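Local coordinates for tail spike protein (Acinetobacter phage vB_AbaP_AS12, PDB 6EU4) that probably recognises and degrades the capsular polysaccharide of Acinetobacter baumannii as the trimeric tailspike with which the phage attaches to its host, at residues 199-210 against 225-234; 531-539 against 550-560. All coordinates share one frame; numbering follows the deposited sequence. Where two conformers were deposited one is given.

How the contacts relate
From the N terminus the chain first builds a small sheet domain and then winds into a long run of parallel strands. Contact 1 lies in this run: fifteen residues after 199-210, the segment 225-234 returns beside it, closing one turn of a coil and joining successive layers. The chain goes on through many further layers and leaves them before contact 2, where strands 535-542 and 547-554 fold back on each other as a hairpin within a separate six-stranded sheet. The two contacts follow in series, neither nested nor crossed. The centres of contact 1 and contact 2 are about 67 Å apart, on opposite sides of the chain's centre; both other subunits pack on contact 2, whereas none touches contact 1.

Contact 1. Residues 199-210 against 225-234; sequences QYDSALPTKGIG and LTKNTFEGIK
Ile209 and Glu231 pair in parallel at the tight end of this contact, where backbone bonds set the spacing of two successive layers. Gly210 N donates to Glu231 O over 2.9 Å, and Gly208 O accepts from Phe230 N at 2.8 Å; a second bond to the same oxygen, from Glu231 N, is weak. Ile209 stands on the same face as Glu231, its CG1 lying 3.7 Å from Glu231 OE1, while its CD1 reaches Lys234 CD, crossing that extended chain at about a right angle. Lys234 NZ in turn forms a salt bridge with Glu231 OE1, 2.8 Å long and on the syn side of the carboxylate, whose other oxygen pairs with Arg253 of the next layer. Beside this pair, Thr229 turns CG2 to the edge of the Tyr200 ring, and Gly208 N lies over one face of that ring, whose hydroxyl bonds Asp174 of the preceding layer.

Toward solvent the packing is looser and the bonds poorer. Gln199 and Lys227 run side by side, pointing the same way, with Gln199 NE2 held by Thr197. Asn228 ND2 makes a weak bond to Tyr200 O at 3.4 Å. Within 199-210 the chain bulges outward at 201-206 through an Asx turn and a type I turn, and Lys207 reaches back into this loop: bends at chi2 (-67°) and chi4 (-70°) curl its side chain past Asn228 O, a buried oxygen without a polar partner, and bring Lys207 NZ to Leu204 O at 2.7 Å and to Ser202 O at 3.2 Å. Parallel strands stacked layer on layer, with a loop thrown out at a corner, are characteristic of the right-handed parallel beta-helix of phage tailspikes.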
# COMPACT_ATOMS: atom_id res chain seq x y z
N GLN A 199 23.82 -13.01 -18.36
CA GLN A 199 23.97 -12.17 -19.54
C GLN A 199 24.38 -12.99 -20.75
O GLN A 199 25.11 -13.97 -20.63
CB GLN A 199 25.03 -11.08 -19.31
CG GLN A 199 24.76 -10.21 -18.10
CD GLN A 199 25.74 -9.06 -17.96
OE1 GLN A 199 26.39 -8.66 -18.94
NE2 GLN A 199 25.87 -8.54 -16.75
N TYR A 200 23.94 -12.54 -21.92
CA TYR A 200 24.56 -13.00 -23.16
C TYR A 200 25.82 -12.19 -23.43
O TYR A 200 25.94 -11.03 -23.03
CB TYR A 200 23.62 -12.86 -24.35
CG TYR A 200 22.56 -13.91 -24.37
CD1 TYR A 200 21.38 -13.74 -23.67
CD2 TYR A 200 22.74 -15.10 -25.07
CE1 TYR A 200 20.40 -14.73 -23.65
CE2 TYR A 200 21.76 -16.09 -25.07
CZ TYR A 200 20.60 -15.89 -24.35
OH TYR A 200 19.64 -16.88 -24.35
N ASP A 201 26.78 -12.83 -24.09
CA ASP A 201 27.90 -12.15 -24.74
C ASP A 201 27.35 -11.03 -25.63
O ASP A 201 26.59 -11.29 -26.56
CB ASP A 201 28.69 -13.18 -25.55
CG ASP A 201 29.94 -12.61 -26.23
OD1 ASP A 201 30.12 -11.37 -26.29
OD2 ASP A 201 30.74 -13.44 -26.71
N SER A 202 27.70 -9.78 -25.32
CA SER A 202 27.11 -8.64 -26.03
C SER A 202 27.41 -8.68 -27.51
O SER A 202 26.70 -8.04 -28.29
CB SER A 202 27.60 -7.31 -25.44
OG SER A 202 28.99 -7.16 -25.68
N ALA A 203 28.44 -9.42 -27.92
CA ALA A 203 28.80 -9.52 -29.33
C ALA A 203 27.85 -10.40 -30.14
O ALA A 203 27.84 -10.31 -31.37
CB ALA A 203 30.23 -10.06 -29.48
N LEU A 204 27.05 -11.24 -29.49
CA LEU A 204 26.15 -12.12 -30.23
C LEU A 204 25.14 -11.30 -31.02
O LEU A 204 24.42 -10.49 -30.43
CB LEU A 204 25.39 -13.07 -29.31
CG LEU A 204 26.17 -14.26 -28.81
CD1 LEU A 204 25.37 -14.92 -27.67
CD2 LEU A 204 26.46 -15.27 -29.95
N PRO A 205 25.01 -11.51 -32.33
CA PRO A 205 24.01 -10.76 -33.09
C PRO A 205 22.59 -10.95 -32.60
O PRO A 205 21.79 -10.01 -32.66
CB PRO A 205 24.17 -11.31 -34.52
CG PRO A 205 25.53 -11.83 -34.57
CD PRO A 205 25.86 -12.33 -33.20
N THR A 206 22.25 -12.15 -32.13
CA THR A 206 20.92 -12.47 -31.66
C THR A 206 21.01 -12.91 -30.21
O THR A 206 21.89 -13.69 -29.85
CB THR A 206 20.29 -13.58 -32.51
OG1 THR A 206 20.30 -13.19 -33.89
CG2 THR A 206 18.85 -13.84 -32.08
N LYS A 207 20.13 -12.37 -29.38
CA LYS A 207 20.08 -12.71 -27.97
C LYS A 207 18.81 -13.52 -27.70
O LYS A 207 17.87 -13.51 -28.49
CB LYS A 207 20.07 -11.47 -27.08
CG LYS A 207 21.10 -10.42 -27.45
CD LYS A 207 22.47 -10.91 -27.22
CE LYS A 207 23.44 -9.74 -27.03
NZ LYS A 207 23.67 -8.99 -28.28
N GLY A 208 18.80 -14.16 -26.53
CA GLY A 208 17.67 -14.97 -26.12
C GLY A 208 17.03 -14.51 -24.82
O GLY A 208 16.97 -13.32 -24.53
N ILE A 209 16.57 -15.47 -24.03
CA ILE A 209 15.89 -15.23 -22.76
C ILE A 209 16.91 -15.30 -21.65
O ILE A 209 17.76 -16.19 -21.64
CB ILE A 209 14.78 -16.28 -22.54
CG1 ILE A 209 13.77 -16.27 -23.68
CG2 ILE A 209 14.08 -16.08 -21.19
CD1 ILE A 209 12.97 -17.59 -23.78
N GLY A 210 16.83 -14.38 -20.69
CA GLY A 210 17.69 -14.48 -19.55
C GLY A 210 17.37 -15.66 -18.64
O GLY A 210 18.12 -16.64 -18.55
N LEU A 225 20.46 -9.84 -11.78
CA LEU A 225 20.46 -8.95 -12.93
C LEU A 225 20.48 -9.78 -14.19
O LEU A 225 21.39 -10.59 -14.36
CB LEU A 225 21.69 -8.05 -12.92
CG LEU A 225 21.99 -7.33 -14.25
CD1 LEU A 225 20.92 -6.31 -14.58
CD2 LEU A 225 23.37 -6.70 -14.20
N THR A 226 19.53 -9.58 -15.08
CA THR A 226 19.66 -10.11 -16.44
C THR A 226 19.83 -8.94 -17.39
O THR A 226 19.15 -7.92 -17.27
CB THR A 226 18.45 -10.98 -16.85
OG1 THR A 226 17.28 -10.18 -17.08
CG2 THR A 226 18.13 -12.01 -15.79
N LYS A 227 20.76 -9.08 -18.32
CA LYS A 227 20.98 -8.02 -19.29
C LYS A 227 21.64 -8.61 -20.52
O LYS A 227 22.07 -9.77 -20.54
CB LYS A 227 21.81 -6.87 -18.69
CG LYS A 227 23.23 -7.24 -18.36
CD LYS A 227 24.04 -6.02 -17.86
CE LYS A 227 24.58 -5.17 -19.00
NZ LYS A 227 25.68 -4.27 -18.53
N ASN A 228 21.66 -7.80 -21.58
CA ASN A 228 22.04 -8.27 -22.90
C ASN A 228 21.13 -9.42 -23.33
O ASN A 228 21.60 -10.42 -23.86
CB ASN A 228 23.51 -8.70 -22.96
CG ASN A 228 24.46 -7.53 -22.81
OD1 ASN A 228 24.13 -6.42 -23.20
ND2 ASN A 228 25.61 -7.76 -22.21
N THR A 229 19.83 -9.29 -23.08
CA THR A 229 18.83 -10.27 -23.48
C THR A 229 17.82 -9.65 -24.44
O THR A 229 17.68 -8.43 -24.53
CB THR A 229 18.03 -10.82 -22.28
OG1 THR A 229 17.17 -9.81 -21.73
CG2 THR A 229 18.97 -11.37 -21.22
N PHE A 230 17.09 -10.54 -25.11
CA PHE A 230 15.91 -10.18 -25.88
C PHE A 230 14.68 -10.11 -24.98
O PHE A 230 13.90 -9.15 -25.04
CB PHE A 230 15.71 -11.21 -27.00
CG PHE A 230 14.50 -10.99 -27.85
CD1 PHE A 230 14.44 -9.93 -28.73
CD2 PHE A 230 13.45 -11.89 -27.82
CE1 PHE A 230 13.32 -9.75 -29.54
CE2 PHE A 230 12.34 -11.71 -28.64
CZ PHE A 230 12.28 -10.64 -29.48
N GLU A 231 14.52 -11.12 -24.13
CA GLU A 231 13.49 -11.16 -23.10
C GLU A 231 14.19 -11.46 -21.79
O GLU A 231 15.05 -12.35 -21.74
CB GLU A 231 12.43 -12.22 -23.44
CG GLU A 231 11.60 -11.84 -24.63
CD GLU A 231 10.80 -12.99 -25.25
OE1 GLU A 231 10.96 -14.16 -24.84
OE2 GLU A 231 10.02 -12.72 -26.19
N GLY A 232 13.86 -10.72 -20.73
CA GLY A 232 14.61 -10.84 -19.50
C GLY A 232 14.25 -12.04 -18.66
O GLY A 232 15.03 -12.99 -18.54
N ILE A 233 13.07 -11.97 -18.04
CA ILE A 233 12.52 -13.02 -17.19
C ILE A 233 11.16 -13.40 -17.76
O ILE A 233 10.32 -12.53 -18.02
CB ILE A 233 12.42 -12.55 -15.72
CG1 ILE A 233 13.83 -12.27 -15.17
CG2 ILE A 233 11.70 -13.61 -14.87
CD1 ILE A 233 13.83 -11.59 -13.85
N LYS A 234 10.95 -14.70 -17.98
CA LYS A 234 9.79 -15.18 -18.72
C LYS A 234 9.19 -16.40 -18.03
O LYS A 234 9.88 -17.41 -17.85
CB LYS A 234 10.21 -15.52 -20.14
CG LYS A 234 9.08 -15.87 -21.05
CD LYS A 234 9.60 -16.01 -22.47
CE LYS A 234 8.47 -16.03 -23.47
NZ LYS A 234 8.99 -16.11 -24.88

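Contact 2. Residues 531-539 against 550-560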
# COMPACT_ATOMS: atom_id res chain seq x y z
N ASN A 531 -27.37 15.70 -24.26
CA ASN A 531 -27.77 16.26 -25.55
C ASN A 531 -29.20 16.78 -25.51
O ASN A 531 -29.52 17.78 -26.15
CB ASN A 531 -27.62 15.22 -26.65
CG ASN A 531 -26.18 14.94 -26.99
OD1 ASN A 531 -25.32 15.80 -26.82
ND2 ASN A 531 -25.91 13.74 -27.49
N ASN A 532 -30.08 16.08 -24.80
CA ASN A 532 -31.45 16.53 -24.57
C ASN A 532 -31.79 16.34 -23.10
O ASN A 532 -31.28 15.43 -22.45
CB ASN A 532 -32.46 15.76 -25.42
CG ASN A 532 -32.40 16.16 -26.89
OD1 ASN A 532 -32.79 17.26 -27.25
ND2 ASN A 532 -31.90 15.27 -27.73
N SER A 533 -32.66 17.21 -22.59
CA SER A 533 -32.99 17.18 -21.17
C SER A 533 -34.28 17.96 -20.91
O SER A 533 -34.63 18.88 -21.65
CB SER A 533 -31.87 17.76 -20.31
OG SER A 533 -31.47 19.06 -20.75
N TYR A 534 -34.99 17.54 -19.86
CA TYR A 534 -35.98 18.38 -19.21
C TYR A 534 -35.27 19.37 -18.31
O TYR A 534 -34.29 19.02 -17.64
CB TYR A 534 -36.94 17.55 -18.35
CG TYR A 534 -37.77 16.59 -19.13
CD1 TYR A 534 -38.97 17.00 -19.68
CD2 TYR A 534 -37.38 15.26 -19.30
CE1 TYR A 534 -39.75 16.12 -20.41
CE2 TYR A 534 -38.16 14.40 -20.03
CZ TYR A 534 -39.34 14.84 -20.58
OH TYR A 534 -40.14 14.00 -21.31
N ASN A 535 -35.76 20.61 -18.26
CA ASN A 535 -35.15 21.62 -17.41
C ASN A 535 -36.19 22.54 -16.81
O ASN A 535 -37.31 22.70 -17.32
CB ASN A 535 -34.12 22.47 -18.18
CG ASN A 535 -32.91 21.66 -18.61
OD1 ASN A 535 -32.86 21.15 -19.73
ND2 ASN A 535 -31.94 21.55 -17.73
N ALA A 536 -35.79 23.17 -15.71
CA ALA A 536 -36.52 24.28 -15.12
C ALA A 536 -35.50 25.21 -14.49
O ALA A 536 -34.41 24.79 -14.10
CB ALA A 536 -37.51 23.78 -14.07
N GLN A 537 -35.87 26.49 -14.37
CA GLN A 537 -35.01 27.45 -13.71
C GLN A 537 -35.84 28.38 -12.85
O GLN A 537 -36.95 28.78 -13.24
CB GLN A 537 -34.18 28.27 -14.71
CG GLN A 537 -33.14 27.46 -15.49
CD GLN A 537 -32.37 28.31 -16.49
OE1 GLN A 537 -32.88 29.29 -17.02
NE2 GLN A 537 -31.11 27.96 -16.72
N LEU A 538 -35.32 28.67 -11.66
CA LEU A 538 -35.80 29.71 -10.76
C LEU A 538 -34.74 30.79 -10.71
O LEU A 538 -33.60 30.52 -10.31
CB LEU A 538 -36.05 29.14 -9.37
CG LEU A 538 -36.26 30.13 -8.22
CD1 LEU A 538 -37.41 31.08 -8.48
CD2 LEU A 538 -36.47 29.35 -6.91
N ALA A 539 -35.09 32.00 -11.13
CA ALA A 539 -34.15 33.12 -11.18
C ALA A 539 -34.55 34.19 -10.17
O ALA A 539 -35.71 34.61 -10.13
CB ALA A 539 -34.07 33.73 -12.58
N TRP A 550 -38.66 34.56 -10.83
CA TRP A 550 -38.99 34.09 -12.17
C TRP A 550 -38.82 32.58 -12.28
O TRP A 550 -37.83 32.03 -11.79
CB TRP A 550 -38.09 34.75 -13.21
CG TRP A 550 -38.09 36.26 -13.22
CD1 TRP A 550 -37.38 37.09 -12.39
CD2 TRP A 550 -38.80 37.10 -14.13
NE1 TRP A 550 -37.62 38.39 -12.74
CE2 TRP A 550 -38.47 38.43 -13.81
CE3 TRP A 550 -39.67 36.86 -15.20
CZ2 TRP A 550 -39.00 39.52 -14.50
CZ3 TRP A 550 -40.18 37.95 -15.90
CH2 TRP A 550 -39.85 39.27 -15.53
N LEU A 551 -39.76 31.94 -12.99
CA LEU A 551 -39.70 30.52 -13.32
C LEU A 551 -39.81 30.31 -14.82
O LEU A 551 -40.57 31.00 -15.50
CB LEU A 551 -40.83 29.75 -12.64
CG LEU A 551 -40.81 29.72 -11.11
CD1 LEU A 551 -42.04 29.00 -10.58
CD2 LEU A 551 -39.57 29.04 -10.57
N ARG A 552 -39.08 29.33 -15.34
CA ARG A 552 -39.35 28.84 -16.69
C ARG A 552 -38.98 27.37 -16.78
O ARG A 552 -38.28 26.83 -15.93
CB ARG A 552 -38.59 29.65 -17.75
CG ARG A 552 -37.05 29.48 -17.74
CD ARG A 552 -36.43 30.10 -18.99
NE ARG A 552 -34.98 30.03 -18.94
CZ ARG A 552 -34.16 30.54 -19.86
NH1 ARG A 552 -34.63 31.15 -20.94
NH2 ARG A 552 -32.85 30.43 -19.69
N THR A 553 -39.51 26.71 -17.81
CA THR A 553 -39.25 25.29 -18.05
C THR A 553 -38.82 25.08 -19.48
O THR A 553 -39.15 25.86 -20.38
CB THR A 553 -40.50 24.44 -17.78
OG1 THR A 553 -41.58 24.93 -18.57
CG2 THR A 553 -40.87 24.46 -16.31
N GLY A 554 -38.12 23.97 -19.68
CA GLY A 554 -37.74 23.52 -21.00
C GLY A 554 -38.07 22.05 -21.18
O GLY A 554 -37.58 21.20 -20.43
N ASP A 555 -38.94 21.75 -22.14
CA ASP A 555 -39.32 20.38 -22.42
C ASP A 555 -38.17 19.67 -23.14
O ASP A 555 -37.34 20.30 -23.80
CB ASP A 555 -40.60 20.38 -23.26
CG ASP A 555 -41.34 19.04 -23.27
OD1 ASP A 555 -40.93 18.07 -22.59
OD2 ASP A 555 -42.37 18.98 -24.00
N TYR A 556 -38.13 18.36 -22.97
CA TYR A 556 -37.14 17.52 -23.63
C TYR A 556 -37.24 17.71 -25.14
O TYR A 556 -38.29 17.46 -25.74
CB TYR A 556 -37.40 16.07 -23.25
CG TYR A 556 -36.35 15.07 -23.66
CD1 TYR A 556 -36.37 14.49 -24.92
CD2 TYR A 556 -35.36 14.69 -22.77
CE1 TYR A 556 -35.42 13.55 -25.29
CE2 TYR A 556 -34.40 13.75 -23.13
CZ TYR A 556 -34.44 13.19 -24.38
OH TYR A 556 -33.49 12.26 -24.76
N GLY A 557 -36.14 18.16 -25.76
CA GLY A 557 -36.12 18.40 -27.19
C GLY A 557 -36.78 19.69 -27.65
O GLY A 557 -36.95 19.89 -28.85
N GLN A 558 -37.13 20.57 -26.73
CA GLN A 558 -37.75 21.85 -27.06
C GLN A 558 -36.94 22.98 -26.44
O GLN A 558 -36.27 22.81 -25.43
CB GLN A 558 -39.19 21.93 -26.53
CG GLN A 558 -40.11 20.85 -27.03
CD GLN A 558 -40.50 21.01 -28.51
OE1 GLN A 558 -40.31 22.06 -29.11
NE2 GLN A 558 -41.05 19.95 -29.08
N ALA A 559 -37.08 24.16 -27.05
CA ALA A 559 -36.50 25.36 -26.46
C ALA A 559 -37.23 25.72 -25.16
O ALA A 559 -38.38 25.33 -24.93
CB ALA A 559 -36.58 26.53 -27.44
N TYR A 560 -36.55 26.51 -24.32
CA TYR A 560 -37.16 27.01 -23.11
C TYR A 560 -38.44 27.78 -23.43
O TYR A 560 -38.52 28.53 -24.41
CB TYR A 560 -36.21 27.94 -22.35
CG TYR A 560 -35.26 27.26 -21.37
CD1 TYR A 560 -35.73 26.75 -20.16
CD2 TYR A 560 -33.91 27.18 -21.63
CE1 TYR A 560 -34.86 26.16 -19.24
CE2 TYR A 560 -33.02 26.60 -20.72
CZ TYR A 560 -33.50 26.09 -19.54
OH TYR A 560 -32.62 25.51 -18.65
O HOH W 1 -33.62 19.06 -24.90
O HOH W 2 -41.54 15.53 -23.29
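Strands 535-539 and 550-554 run antiparallel at 167°, their axes 4.5 Å apart at the closest, with paired backbone bonds at Asn535-Gly554, Gln537-Arg552 and Ala539-Trp550. On the face carrying Gln537 and Arg552 the two side chains lie alongside each other. Arg552 takes chi1 68°, its CG between the backbone N and carbonyl carbon, and then extends so that NE and NH2 both grip Gln537 OE1, each at 2.9 Å. This oxygen lies nearly in the guanidinium plane, whereas both donors approach it from one face of the amide. The Tyr560 ring covers a face of the guanidinium, with Arg552 NE above the ring's rim, and places Tyr560 OH 3.4 Å from Asn535 CB. The two strands form a beta hairpin within a six-stranded sheet, and the face bearing Leu538 and Leu551 meets neighbouring subunits: Leu538 CD1 touches Leu551 CD2 at 3.6 Å, Leu551 packs on Phe549 of the second subunit, and Leu538 on Trp525 of the third.

Beyond the strands the contact continues through aromatic groups. Tyr556 CB sits over the centre of the Tyr534 ring, 3.6 Å from the centroid. A chi1 near 180° (-170°) swings the Tyr556 ring under Asn532 CB, which covers one of its faces, while the two tyrosine rings meet obliquely. Water 1 joins Asn532 OD1 and Ser533 N to Gly557 N in the type II turn 555-558, while water 2 links Tyr534 OH with Asp555 OD1, which it meets at 2.7 Å.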